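Local coordinates for protein colicin-D (Escherichia coli, PDB 5ZNM) that kills Escherichia coli and close relatives by inhibiting protein synthesis, and is represented here by its central domain and C-terminal tRNase domain, at residues L210-P215 and P230-H235; F290-L295 and K312-L317; P181-V186 and R260-W265; K300-F305 and T318-A323. All blocks are in the same frame, centred on the assembly; numbering follows the deposited sequence.

Contact 1. Residues L210-P215 and P230-H235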
loop_
_atom_site.group_PDB
_atom_site.type_symbol
_atom_site.label_atom_id
_atom_site.label_comp_id
_atom_site.label_asym_id
_atom_site.label_seq_id
_atom_site.Cartn_x
_atom_site.Cartn_y
_atom_site.Cartn_z
ATOM N N LEU A 210 14.226 13.819 -9.542
ATOM C CA LEU A 210 15.146 12.769 -9.127
ATOM C C LEU A 210 14.419 11.429 -9.106
ATOM O O LEU A 210 13.216 11.363 -8.845
ATOM C CB LEU A 210 15.711 13.078 -7.739
ATOM C CG LEU A 210 16.505 14.380 -7.630
ATOM C CD1 LEU A 210 16.911 14.652 -6.193
ATOM C CD2 LEU A 210 17.730 14.336 -8.527
ATOM N N VAL A 211 15.153 10.352 -9.367
ATOM C CA VAL A 211 14.574 9.017 -9.254
ATOM C C VAL A 211 15.463 8.205 -8.333
ATOM O O VAL A 211 16.665 8.071 -8.592
ATOM C CB VAL A 211 14.431 8.323 -10.618
ATOM C CG1 VAL A 211 13.770 6.975 -10.455
ATOM C CG2 VAL A 211 13.618 9.169 -11.580
ATOM N N ASN A 212 14.885 7.687 -7.248
ATOM C CA ASN A 212 15.585 6.732 -6.404
ATOM C C ASN A 212 15.354 5.341 -7.006
ATOM O O ASN A 212 14.231 4.850 -6.940
ATOM C CB ASN A 212 15.072 6.803 -4.966
ATOM C CG ASN A 212 15.859 5.916 -4.015
ATOM O OD1 ASN A 212 16.630 5.034 -4.427
ATOM N ND2 ASN A 212 15.636 6.123 -2.724
ATOM N N PRO A 213 16.340 4.708 -7.613
ATOM C CA PRO A 213 16.088 3.436 -8.293
ATOM C C PRO A 213 15.926 2.251 -7.358
ATOM O O PRO A 213 15.566 1.175 -7.838
ATOM C CB PRO A 213 17.324 3.261 -9.192
ATOM C CG PRO A 213 18.379 4.023 -8.548
ATOM C CD PRO A 213 17.743 5.133 -7.756
ATOM N N VAL A 214 16.154 2.403 -6.058
ATOM C CA VAL A 214 16.002 1.309 -5.104
ATOM C C VAL A 214 14.544 1.267 -4.660
ATOM O O VAL A 214 14.058 2.257 -4.093
ATOM C CB VAL A 214 16.925 1.490 -3.894
ATOM C CG1 VAL A 214 16.807 0.289 -2.963
ATOM C CG2 VAL A 214 18.384 1.702 -4.333
ATOM N N PRO A 215 13.832 0.149 -4.851
ATOM C CA PRO A 215 12.466 0.056 -4.322
ATOM C C PRO A 215 12.452 0.381 -2.841
ATOM O O PRO A 215 13.350 -0.001 -2.091
ATOM C CB PRO A 215 12.070 -1.402 -4.595
ATOM C CG PRO A 215 12.957 -1.805 -5.786
ATOM C CD PRO A 215 14.260 -1.104 -5.511
ATOM N N PRO A 230 20.169 4.849 -0.900
ATOM C CA PRO A 230 19.565 6.169 -0.671
ATOM C C PRO A 230 18.201 6.001 -0.033
ATOM O O PRO A 230 17.475 5.045 -0.309
ATOM C CB PRO A 230 19.447 6.767 -2.081
ATOM C CG PRO A 230 20.322 5.913 -2.954
ATOM C CD PRO A 230 20.285 4.551 -2.333
ATOM N N VAL A 231 17.850 6.948 0.824
ATOM C CA VAL A 231 16.568 6.914 1.518
ATOM C C VAL A 231 15.786 8.145 1.079
ATOM O O VAL A 231 16.201 9.283 1.333
ATOM C CB VAL A 231 16.742 6.844 3.038
ATOM C CG1 VAL A 231 15.399 7.024 3.740
ATOM C CG2 VAL A 231 17.318 5.465 3.412
ATOM N N THR A 232 14.696 7.920 0.368
ATOM C CA THR A 232 13.841 9.027 -0.051
ATOM C C THR A 232 13.099 9.594 1.157
ATOM O O THR A 232 12.561 8.818 1.964
ATOM C CB THR A 232 12.846 8.542 -1.101
ATOM O OG1 THR A 232 13.560 7.945 -2.187
ATOM C CG2 THR A 232 11.999 9.705 -1.623
ATOM N N PRO A 233 13.079 10.917 1.346
ATOM C CA PRO A 233 12.320 11.480 2.472
ATOM C C PRO A 233 10.855 11.099 2.354
ATOM O O PRO A 233 10.270 11.166 1.276
ATOM C CB PRO A 233 12.532 12.993 2.326
ATOM C CG PRO A 233 13.859 13.094 1.619
ATOM C CD PRO A 233 13.879 11.944 0.656
ATOM N N VAL A 234 10.276 10.676 3.463
ATOM C CA VAL A 234 8.927 10.137 3.476
ATOM C C VAL A 234 7.968 11.238 3.894
ATOM O O VAL A 234 8.305 12.093 4.720
ATOM C CB VAL A 234 8.839 8.912 4.404
ATOM C CG1 VAL A 234 7.403 8.434 4.552
ATOM C CG2 VAL A 234 9.706 7.800 3.833
ATOM N N HIS A 235 6.786 11.241 3.287
ATOM C CA HIS A 235 5.800 12.253 3.604
ATOM C C HIS A 235 5.410 12.186 5.071
ATOM O O HIS A 235 5.056 11.124 5.592
ATOM C CB HIS A 235 4.556 12.110 2.733
ATOM C CG HIS A 235 3.486 13.099 3.077
ATOM N ND1 HIS A 235 3.665 14.460 2.947
ATOM C CD2 HIS A 235 2.247 12.930 3.594
ATOM C CE1 HIS A 235 2.573 15.086 3.347
ATOM N NE2 HIS A 235 1.695 14.180 3.742
#
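The flat carboxamide of N212 meets T232 and P230 through its ND2 edge. T232 OG1 lies at that edge, only 7° out of the amide plane. The P230 ring lies over one face of this amide, with its CB 3.9 Å from N212 ND2. The other end of the amide closes an Asx turn. N212 OD1 accepts from V214 N at 3.1 Å, and this donor stands above the carbonyl plane, off the opposite face. The contact joins the end of strand 207-212 to the proline-rich loop that follows it in the central, pyocin S-like part of the protein. N212 CG is anti to the backbone N (chi1 -175°), which carries the amide across to the loop. The bond from ND2 to T232 OG1 is short and nearly straight, 2.8 Å with 165° at the hydrogen. A weak second bond runs from ND2 to P230 O at 3.2 Å. Both ends of the amide are thus used, and its rotation should be well fixed. T232 OG1 is also hydrogen-bonded to N51 OD1, and P230 O to Q216 NE2. Residues of helix 32-42 touch P230 and T232, and Y30 packs on V214 and P230. V214 also touches A270 of the second subunit. Beside the polar bonds, the apolar part of the contact is small: V214 CG2 rests 4.0 Å from P230 CD, the two side chains crossing at about a right angle.

Contact 2. Residues F290-L295 and K312-L317. With SO4 (sulfate ion), chain E.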
loop_
_atom_site.group_PDB
_atom_site.type_symbol
_atom_site.label_atom_id
_atom_site.label_comp_id
_atom_site.label_asym_id
_atom_site.label_seq_id
_atom_site.Cartn_x
_atom_site.Cartn_y
_atom_site.Cartn_z
ATOM N N PHE A 290 0.739 30.577 -4.802
ATOM C CA PHE A 290 -0.185 31.027 -5.823
ATOM C C PHE A 290 -1.101 29.897 -6.262
ATOM O O PHE A 290 -0.786 28.716 -6.121
ATOM C CB PHE A 290 0.565 31.558 -7.050
ATOM C CG PHE A 290 1.433 32.739 -6.748
ATOM C CD1 PHE A 290 0.871 33.993 -6.538
ATOM C CD2 PHE A 290 2.804 32.596 -6.662
ATOM C CE1 PHE A 290 1.666 35.091 -6.249
ATOM C CE2 PHE A 290 3.610 33.682 -6.379
ATOM C CZ PHE A 290 3.041 34.937 -6.172
ATOM N N SER A 291 -2.245 30.289 -6.802
ATOM C CA SER A 291 -3.086 29.395 -7.573
ATOM C C SER A 291 -3.590 30.180 -8.762
ATOM O O SER A 291 -3.760 31.398 -8.687
ATOM C CB SER A 291 -4.277 28.855 -6.764
ATOM O OG SER A 291 -5.194 29.898 -6.462
ATOM N N ARG A 292 -3.823 29.478 -9.860
ATOM C CA ARG A 292 -4.419 30.140 -11.009
ATOM C C ARG A 292 -5.761 30.757 -10.635
ATOM O O ARG A 292 -6.114 31.842 -11.115
ATOM C CB ARG A 292 -4.587 29.142 -12.148
ATOM C CG ARG A 292 -4.874 29.814 -13.455
ATOM C CD ARG A 292 -5.068 28.850 -14.602
ATOM N NE ARG A 292 -5.824 29.473 -15.674
ATOM C CZ ARG A 292 -5.446 29.541 -16.934
ATOM N NH1 ARG A 292 -4.307 28.997 -17.330
ATOM N NH2 ARG A 292 -6.218 30.157 -17.822
ATOM N N LYS A 293 -6.518 30.069 -9.776
ATOM C CA LYS A 293 -7.821 30.573 -9.349
ATOM C C LYS A 293 -7.689 31.931 -8.658
ATOM O O LYS A 293 -8.416 32.876 -8.980
ATOM C CB LYS A 293 -8.484 29.535 -8.433
ATOM C CG LYS A 293 -9.795 29.988 -7.825
ATOM C CD LYS A 293 -10.985 29.341 -8.508
ATOM C CE LYS A 293 -12.300 29.772 -7.859
ATOM N NZ LYS A 293 -12.569 31.236 -8.041
ATOM N N GLN A 294 -6.737 32.063 -7.726
ATOM C CA GLN A 294 -6.597 33.331 -7.016
ATOM C C GLN A 294 -6.021 34.426 -7.917
ATOM O O GLN A 294 -6.461 35.580 -7.853
ATOM C CB GLN A 294 -5.731 33.154 -5.762
ATOM C CG GLN A 294 -5.804 34.342 -4.761
ATOM C CD GLN A 294 -7.149 34.425 -4.045
ATOM O OE1 GLN A 294 -7.957 33.510 -4.135
ATOM N NE2 GLN A 294 -7.389 35.528 -3.325
ATOM N N LEU A 295 -5.031 34.098 -8.748
ATOM C CA LEU A 295 -4.508 35.077 -9.700
ATOM C C LEU A 295 -5.615 35.621 -10.592
ATOM O O LEU A 295 -5.676 36.829 -10.868
ATOM C CB LEU A 295 -3.399 34.435 -10.549
ATOM C CG LEU A 295 -2.080 34.134 -9.821
ATOM C CD1 LEU A 295 -1.248 33.097 -10.609
ATOM C CD2 LEU A 295 -1.250 35.413 -9.635
ATOM N N LYS A 312 -7.550 37.966 -19.669
ATOM C CA LYS A 312 -7.041 37.009 -18.696
ATOM C C LYS A 312 -6.780 35.693 -19.407
ATOM O O LYS A 312 -7.717 35.031 -19.856
ATOM C CB LYS A 312 -8.019 36.809 -17.547
ATOM C CG LYS A 312 -8.197 38.048 -16.732
ATOM C CD LYS A 312 -8.711 37.714 -15.355
ATOM C CE LYS A 312 -10.144 37.288 -15.393
ATOM N NZ LYS A 312 -10.737 37.508 -14.048
ATOM N N ASN A 313 -5.511 35.311 -19.501
ATOM C CA ASN A 313 -5.138 34.030 -20.088
ATOM C C ASN A 313 -3.854 33.588 -19.410
ATOM O O ASN A 313 -3.356 34.263 -18.505
ATOM C CB ASN A 313 -4.995 34.128 -21.613
ATOM C CG ASN A 313 -4.048 35.238 -22.035
ATOM O OD1 ASN A 313 -2.991 35.430 -21.429
ATOM N ND2 ASN A 313 -4.428 35.984 -23.064
ATOM N N ARG A 314 -3.303 32.449 -19.854
ATOM C CA ARG A 314 -2.126 31.919 -19.172
ATOM C C ARG A 314 -1.011 32.947 -19.155
ATOM O O ARG A 314 -0.342 33.148 -18.133
ATOM C CB ARG A 314 -1.627 30.635 -19.840
ATOM C CG ARG A 314 -0.294 30.151 -19.252
ATOM C CD ARG A 314 -0.077 28.638 -19.437
ATOM N NE ARG A 314 -1.130 27.838 -18.820
ATOM C CZ ARG A 314 -1.148 27.450 -17.542
ATOM N NH1 ARG A 314 -0.176 27.795 -16.701
ATOM N NH2 ARG A 314 -2.163 26.732 -17.090
ATOM N N GLU A 315 -0.800 33.595 -20.292
ATOM C CA GLU A 315 0.248 34.589 -20.447
ATOM C C GLU A 315 0.076 35.758 -19.473
ATOM O O GLU A 315 1.026 36.162 -18.793
ATOM C CB GLU A 315 0.211 35.051 -21.900
ATOM C CG GLU A 315 1.191 36.047 -22.312
ATOM C CD GLU A 315 1.091 36.316 -23.811
ATOM O OE1 GLU A 315 1.577 35.471 -24.585
ATOM O OE2 GLU A 315 0.505 37.347 -24.202
ATOM N N THR A 316 -1.131 36.310 -19.373
ATOM C CA THR A 316 -1.266 37.493 -18.529
ATOM C C THR A 316 -1.334 37.131 -17.048
ATOM O O THR A 316 -0.832 37.892 -16.208
ATOM C CB THR A 316 -2.490 38.321 -18.946
ATOM O OG1 THR A 316 -3.701 37.563 -18.752
ATOM C CG2 THR A 316 -2.381 38.704 -20.403
ATOM N N LEU A 317 -1.916 35.978 -16.706
ATOM C CA LEU A 317 -1.862 35.537 -15.313
ATOM C C LEU A 317 -0.440 35.210 -14.891
ATOM O O LEU A 317 -0.093 35.408 -13.724
ATOM C CB LEU A 317 -2.769 34.321 -15.073
ATOM C CG LEU A 317 -4.271 34.514 -15.314
ATOM C CD1 LEU A 317 -5.050 33.272 -14.855
ATOM C CD2 LEU A 317 -4.794 35.774 -14.629
HETATM S S SO4 E . -11.101 36.225 -1.522
HETATM O O1 SO4 E . -9.812 35.678 -1.928
HETATM O O2 SO4 E . -11.282 35.915 -0.103
HETATM O O3 SO4 E . -11.128 37.673 -1.746
HETATM O O4 SO4 E . -12.185 35.611 -2.288
#
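R292 and R314 meet in the tight part of this contact, where the starts of two helices approach each other. R292 NH1 lies over one face of the R314 guanidinium, 3.1 Å from R314 NH2. The two planes are 58° apart. D255 makes salt bridges to R292 NH1 and R314 NE, and D283 makes one to R314 NH2. These carboxylates probably offset the like charges. L317 packs beside R292. Its CD1 is 3.7 Å from R292 CG and lies over a face of the R292 guanidinium, while its CD2 is 4.0 Å from L295 O. R292 reaches this place with an extended chain, CG being anti to the backbone N (chi1 -166°). Outside this tight part K293 and K312 are exposed, K312 NZ salt-bridged to D296. Q294 lies away from the other segment; its NE2 gives a nearly straight bond of 2.8 Å to O1 of a sulfate, probably from the crystallisation liquor, and also bonds L366 O. K297 and K298 hold the same sulfate. S291 OG accepts from Q294 N, and N313 and T316 form a capping box. Helix 292-297 thus lies against the first turn of helix 314-329, whose later residues R321, I324 and E325 touch F290.

Contact 3. Residues P181-V186 and R260-W265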
loop_
_atom_site.group_PDB
_atom_site.type_symbol
_atom_site.label_atom_id
_atom_site.label_comp_id
_atom_site.label_asym_id
_atom_site.label_seq_id
_atom_site.Cartn_x
_atom_site.Cartn_y
_atom_site.Cartn_z
ATOM N N PRO A 181 4.395 12.452 -23.674
ATOM C CA PRO A 181 5.764 12.043 -24.029
ATOM C C PRO A 181 6.343 11.006 -23.071
ATOM O O PRO A 181 6.162 11.091 -21.856
ATOM C CB PRO A 181 6.551 13.353 -23.938
ATOM C CG PRO A 181 5.836 14.115 -22.859
ATOM C CD PRO A 181 4.364 13.806 -23.090
ATOM N N VAL A 182 7.095 10.058 -23.633
ATOM C CA VAL A 182 7.885 9.101 -22.859
ATOM C C VAL A 182 9.304 9.633 -22.695
ATOM O O VAL A 182 9.970 9.983 -23.680
ATOM C CB VAL A 182 7.897 7.722 -23.536
ATOM C CG1 VAL A 182 8.761 6.734 -22.727
ATOM C CG2 VAL A 182 6.474 7.205 -23.700
ATOM N N LEU A 183 9.780 9.678 -21.454
ATOM C CA LEU A 183 11.087 10.224 -21.133
ATOM C C LEU A 183 12.010 9.137 -20.596
ATOM O O LEU A 183 11.555 8.149 -20.016
ATOM C CB LEU A 183 10.956 11.352 -20.118
ATOM C CG LEU A 183 9.975 12.445 -20.552
ATOM C CD1 LEU A 183 9.916 13.549 -19.525
ATOM C CD2 LEU A 183 10.387 12.993 -21.897
ATOM N N ASN A 184 13.313 9.319 -20.798
ATOM C CA ASN A 184 14.338 8.420 -20.274
ATOM C C ASN A 184 15.152 9.137 -19.204
ATOM O O ASN A 184 15.559 10.291 -19.389
ATOM C CB ASN A 184 15.285 7.936 -21.381
ATOM C CG ASN A 184 14.583 7.119 -22.448
ATOM O OD1 ASN A 184 14.848 7.277 -23.648
ATOM N ND2 ASN A 184 13.694 6.238 -22.026
ATOM N N ALA A 185 15.401 8.452 -18.089
ATOM C CA ALA A 185 16.189 9.034 -17.012
ATOM C C ALA A 185 17.676 8.794 -17.253
ATOM O O ALA A 185 18.065 7.804 -17.871
ATOM C CB ALA A 185 15.769 8.446 -15.668
ATOM N N VAL A 186 18.511 9.720 -16.764
ATOM C CA VAL A 186 19.966 9.600 -16.863
ATOM C C VAL A 186 20.515 9.137 -15.524
ATOM O O VAL A 186 20.201 9.722 -14.481
ATOM C CB VAL A 186 20.626 10.928 -17.270
ATOM C CG1 VAL A 186 22.138 10.767 -17.257
ATOM C CG2 VAL A 186 20.134 11.388 -18.624
ATOM N N ARG A 260 2.385 19.405 -17.502
ATOM C CA ARG A 260 3.739 18.877 -17.578
ATOM C C ARG A 260 3.677 17.432 -17.096
ATOM O O ARG A 260 4.164 17.106 -16.012
ATOM C CB ARG A 260 4.706 19.693 -16.754
ATOM C CG ARG A 260 4.587 21.170 -16.961
ATOM C CD ARG A 260 5.476 21.858 -15.980
ATOM N NE ARG A 260 6.829 22.017 -16.494
ATOM C CZ ARG A 260 7.812 22.547 -15.775
ATOM N NH1 ARG A 260 7.568 22.940 -14.517
ATOM N NH2 ARG A 260 9.022 22.702 -16.312
ATOM N N ASP A 261 3.012 16.586 -17.866
ATOM C CA ASP A 261 2.902 15.174 -17.524
ATOM C C ASP A 261 3.735 14.348 -18.493
ATOM O O ASP A 261 4.040 14.777 -19.610
ATOM C CB ASP A 261 1.434 14.712 -17.537
ATOM C CG ASP A 261 0.725 15.085 -18.825
ATOM O OD1 ASP A 261 1.099 16.114 -19.424
ATOM O OD2 ASP A 261 -0.199 14.355 -19.237
ATOM N N PHE A 262 4.128 13.155 -18.051
ATOM C CA PHE A 262 4.977 12.328 -18.897
ATOM C C PHE A 262 4.844 10.880 -18.458
ATOM O O PHE A 262 4.197 10.570 -17.458
ATOM C CB PHE A 262 6.441 12.788 -18.838
ATOM C CG PHE A 262 7.086 12.652 -17.469
ATOM C CD1 PHE A 262 6.959 13.663 -16.519
ATOM C CD2 PHE A 262 7.849 11.524 -17.152
ATOM C CE1 PHE A 262 7.561 13.558 -15.278
ATOM C CE2 PHE A 262 8.454 11.399 -15.914
ATOM C CZ PHE A 262 8.311 12.423 -14.965
ATOM N N ILE A 263 5.469 9.995 -19.226
ATOM C CA ILE A 263 5.571 8.583 -18.882
ATOM C C ILE A 263 7.051 8.219 -18.823
ATOM O O ILE A 263 7.853 8.721 -19.622
ATOM C CB ILE A 263 4.802 7.717 -19.905
ATOM C CG1 ILE A 263 3.296 7.962 -19.733
ATOM C CG2 ILE A 263 5.130 6.233 -19.743
ATOM C CD1 ILE A 263 2.446 7.426 -20.852
ATOM N N TYR A 264 7.427 7.409 -17.833
ATOM C CA TYR A 264 8.752 6.796 -17.825
ATOM C C TYR A 264 8.603 5.331 -17.423
ATOM O O TYR A 264 7.545 4.894 -16.950
ATOM C CB TYR A 264 9.726 7.541 -16.898
ATOM C CG TYR A 264 9.652 7.150 -15.444
ATOM C CD1 TYR A 264 8.514 7.415 -14.679
ATOM C CD2 TYR A 264 10.711 6.506 -14.833
ATOM C CE1 TYR A 264 8.446 7.051 -13.342
ATOM C CE2 TYR A 264 10.648 6.128 -13.503
ATOM C CZ TYR A 264 9.524 6.404 -12.760
ATOM O OH TYR A 264 9.483 6.015 -11.434
ATOM N N TRP A 265 9.674 4.561 -17.628
ATOM C CA TRP A 265 9.684 3.134 -17.315
ATOM C C TRP A 265 10.544 2.858 -16.085
ATOM O O TRP A 265 11.597 3.476 -15.920
ATOM C CB TRP A 265 10.238 2.325 -18.488
ATOM C CG TRP A 265 9.408 2.381 -19.704
ATOM C CD1 TRP A 265 9.502 3.290 -20.721
ATOM C CD2 TRP A 265 8.349 1.490 -20.053
ATOM N NE1 TRP A 265 8.565 3.018 -21.681
ATOM C CE2 TRP A 265 7.844 1.915 -21.298
ATOM C CE3 TRP A 265 7.779 0.366 -19.433
ATOM C CZ2 TRP A 265 6.795 1.266 -21.939
ATOM C CZ3 TRP A 265 6.736 -0.285 -20.072
ATOM C CH2 TRP A 265 6.253 0.172 -21.316
HETATM O O HOH W 1 11.984 5.560 -19.284
#
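A single parallel beta bridge, V182 with I263, joins the end of strand 179-181 and the residues just after it to strand 262-267, an outer strand of a five-stranded antiparallel sheet. Two backbone bonds make it. I263 N gives to P181 O at 2.9 Å, and L183 N gives to I263 O at 2.8 Å. I263 O also receives a CA-H contact from V182 CA at 3.3 Å. Side chains pack on both sides of the bridge. L183 CD1 approaches F262 CG to 3.6 Å, the two side chains crossing at about a right angle. The F262 ring gets there with CG between its own backbone N and carbonyl carbon (chi1 64°). V182 CG1 comes to 3.9 Å from W265 NE1, and V182 CG2 lies near I263 CB. Beyond the bridge the chains part, and a water fills in. It donates to L183 O at 2.7 Å and accepts from W265 N at 3.0 Å, with a weak bond from N184 ND2. On its other side strand 262-267 pairs with strand 274-281, through F262 with V279 and Y264 with V277. L198 of strand 194-198 packs on both L183 and F262, so the bridge lies where two sheets of the central domain come together.

Contact 4. Residues K300-F305 and T318-A323. With SO4 (sulfate ion), chain C.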
loop_
_atom_site.group_PDB
_atom_site.type_symbol
_atom_site.label_atom_id
_atom_site.label_comp_id
_atom_site.label_asym_id
_atom_site.label_seq_id
_atom_site.Cartn_x
_atom_site.Cartn_y
_atom_site.Cartn_z
ATOM N N LYS A 300 -7.839 41.980 -11.461
ATOM C CA LYS A 300 -8.313 43.355 -11.492
ATOM C C LYS A 300 -7.280 44.342 -10.959
ATOM O O LYS A 300 -7.319 45.524 -11.318
ATOM C CB LYS A 300 -9.607 43.460 -10.670
ATOM C CG LYS A 300 -9.422 43.054 -9.213
ATOM C CD LYS A 300 -10.728 43.167 -8.393
ATOM C CE LYS A 300 -10.560 42.543 -6.993
ATOM N NZ LYS A 300 -11.840 42.542 -6.216
ATOM N N HIS A 301 -6.367 43.894 -10.105
ATOM C CA HIS A 301 -5.321 44.748 -9.560
ATOM C C HIS A 301 -4.033 44.748 -10.378
ATOM O O HIS A 301 -3.080 45.430 -9.983
ATOM C CB HIS A 301 -4.983 44.324 -8.124
ATOM C CG HIS A 301 -6.145 44.398 -7.181
ATOM N ND1 HIS A 301 -6.771 45.588 -6.873
ATOM C CD2 HIS A 301 -6.793 43.437 -6.481
ATOM C CE1 HIS A 301 -7.753 45.357 -6.018
ATOM N NE2 HIS A 301 -7.792 44.061 -5.770
ATOM N N ALA A 302 -3.969 44.024 -11.498
ATOM C CA ALA A 302 -2.675 43.864 -12.179
ATOM C C ALA A 302 -2.150 45.187 -12.731
ATOM O O ALA A 302 -0.931 45.358 -12.876
ATOM C CB ALA A 302 -2.781 42.828 -13.303
ATOM N N GLY A 303 -3.043 46.134 -13.039
ATOM C CA GLY A 303 -2.587 47.446 -13.479
ATOM C C GLY A 303 -1.744 48.174 -12.445
ATOM O O GLY A 303 -0.828 48.912 -12.802
ATOM N N ASP A 304 -2.044 47.986 -11.154
ATOM C CA ASP A 304 -1.208 48.554 -10.101
ATOM C C ASP A 304 0.185 47.949 -10.077
ATOM O O ASP A 304 1.090 48.526 -9.464
ATOM C CB ASP A 304 -1.863 48.363 -8.728
ATOM C CG ASP A 304 -3.015 49.309 -8.507
ATOM O OD1 ASP A 304 -3.167 50.214 -9.346
ATOM O OD2 ASP A 304 -3.738 49.172 -7.499
ATOM N N PHE A 305 0.383 46.788 -10.704
ATOM C CA PHE A 305 1.717 46.220 -10.820
ATOM C C PHE A 305 2.288 46.388 -12.230
ATOM O O PHE A 305 3.195 45.651 -12.626
ATOM C CB PHE A 305 1.702 44.746 -10.378
ATOM C CG PHE A 305 1.384 44.565 -8.906
ATOM C CD1 PHE A 305 0.069 44.616 -8.450
ATOM C CD2 PHE A 305 2.397 44.331 -7.988
ATOM C CE1 PHE A 305 -0.229 44.458 -7.098
ATOM C CE2 PHE A 305 2.117 44.168 -6.638
ATOM C CZ PHE A 305 0.800 44.227 -6.188
ATOM N N THR A 318 0.393 34.707 -15.820
ATOM C CA THR A 318 1.807 34.510 -15.515
ATOM C C THR A 318 2.522 35.847 -15.331
ATOM O O THR A 318 3.376 35.978 -14.444
ATOM C CB THR A 318 2.468 33.657 -16.608
ATOM O OG1 THR A 318 1.804 32.380 -16.675
ATOM C CG2 THR A 318 3.952 33.428 -16.315
ATOM N N LYS A 319 2.173 36.862 -16.134
ATOM C CA LYS A 319 2.703 38.211 -15.894
ATOM C C LYS A 319 2.403 38.678 -14.473
ATOM O O LYS A 319 3.283 39.203 -13.776
ATOM C CB LYS A 319 2.103 39.214 -16.890
ATOM C CG LYS A 319 2.672 39.200 -18.297
ATOM C CD LYS A 319 2.197 40.492 -19.032
ATOM C CE LYS A 319 2.614 40.473 -20.502
ATOM N NZ LYS A 319 2.123 41.698 -21.187
ATOM N N PHE A 320 1.143 38.517 -14.039
ATOM C CA PHE A 320 0.712 38.952 -12.707
ATOM C C PHE A 320 1.453 38.182 -11.618
ATOM O O PHE A 320 1.970 38.772 -10.661
ATOM C CB PHE A 320 -0.802 38.738 -12.593
ATOM C CG PHE A 320 -1.461 39.359 -11.368
ATOM C CD1 PHE A 320 -0.984 40.522 -10.805
ATOM C CD2 PHE A 320 -2.593 38.766 -10.817
ATOM C CE1 PHE A 320 -1.624 41.095 -9.698
ATOM C CE2 PHE A 320 -3.234 39.315 -9.709
ATOM C CZ PHE A 320 -2.746 40.492 -9.151
ATOM N N ARG A 321 1.535 36.855 -11.761
ATOM C CA ARG A 321 2.302 36.051 -10.809
ATOM C C ARG A 321 3.747 36.544 -10.715
ATOM O O ARG A 321 4.286 36.746 -9.615
ATOM C CB ARG A 321 2.251 34.576 -11.231
ATOM C CG ARG A 321 2.709 33.545 -10.192
ATOM C CD ARG A 321 4.227 33.421 -10.065
ATOM N NE ARG A 321 4.929 33.215 -11.352
ATOM C CZ ARG A 321 5.083 32.035 -11.954
ATOM N NH1 ARG A 321 5.749 31.957 -13.107
ATOM N NH2 ARG A 321 4.584 30.924 -11.404
ATOM N N ASP A 322 4.389 36.745 -11.870
ATOM C CA ASP A 322 5.776 37.202 -11.885
ATOM C C ASP A 322 5.902 38.602 -11.279
ATOM O O ASP A 322 6.850 38.876 -10.530
ATOM C CB ASP A 322 6.329 37.164 -13.323
ATOM C CG ASP A 322 6.555 35.722 -13.848
ATOM O OD1 ASP A 322 6.545 34.761 -13.045
ATOM O OD2 ASP A 322 6.732 35.540 -15.069
ATOM N N ALA A 323 4.939 39.490 -11.551
ATOM C CA ALA A 323 5.004 40.831 -10.967
ATOM C C ALA A 323 4.922 40.777 -9.448
ATOM O O ALA A 323 5.646 41.499 -8.754
ATOM C CB ALA A 323 3.893 41.719 -11.529
HETATM S S SO4 C . -15.485 42.842 -5.864
HETATM O O1 SO4 C . -14.481 42.534 -4.847
HETATM O O2 SO4 C . -15.760 44.267 -5.814
HETATM O O3 SO4 C . -14.991 42.452 -7.180
HETATM O O4 SO4 C . -16.726 42.118 -5.617
#
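The 3-10 turn 300-304 packs against helix 314-329, with A302 CA 6.0 Å from F320 CA and F305 CA 6.3 Å from A323 CA. The F320 side chain lies between the two backbones at the first of these points. Its CG is anti to the backbone N (chi1 -170°), which swings the ring from the helix toward the turn. A302 CB sits over one face of the ring as a CH-pi contact, 4.3 Å from the centroid and 27° off the normal. Its nearest ring atom is F320 CD1 at 3.8 Å. F305 meets the same ring at the edge, where its CD1 is 4.1 Å from F320 CE1. One helical turn on, F305 CB touches A323 CB at 3.9 Å. L295 of helix 292-297 also packs on F320, and V357 of strand 355-359 on F305. R321 and D322 form their own salt bridge on the helix, away from the turn. K300 NZ makes a weak bond to a sulfate, probably from the crystallisation liquor. The side-chain contacts are apolar, and no polar bond joins the two segments. Shape fit and dispersion should hold them together here, with the aromatic ring of F320 as the shared surface of A302 and F305.

In the fold
Contacts 1 and 3 lie in the central domain, contacts 2 and 4 in the C-terminal tRNase part. Contact 3 spans a long piece of chain, 181 to 265, and contact 1 falls within it. Their centres are 17 Å apart. Contacts 2 and 4 come later, with one segment of contact 4 between the two of contact 2 and one after them. Both use helix 314-329, their centres are 9 Å apart, and they touch where L295 O is 3.6 Å from F320 CD2. Contacts 1 and 4 have centres 38 Å apart. Nearest atoms of contacts 2 and 3 are about 8 Å apart. They form two groups, consistent with a central and a C-terminal tRNase domain that adjoin.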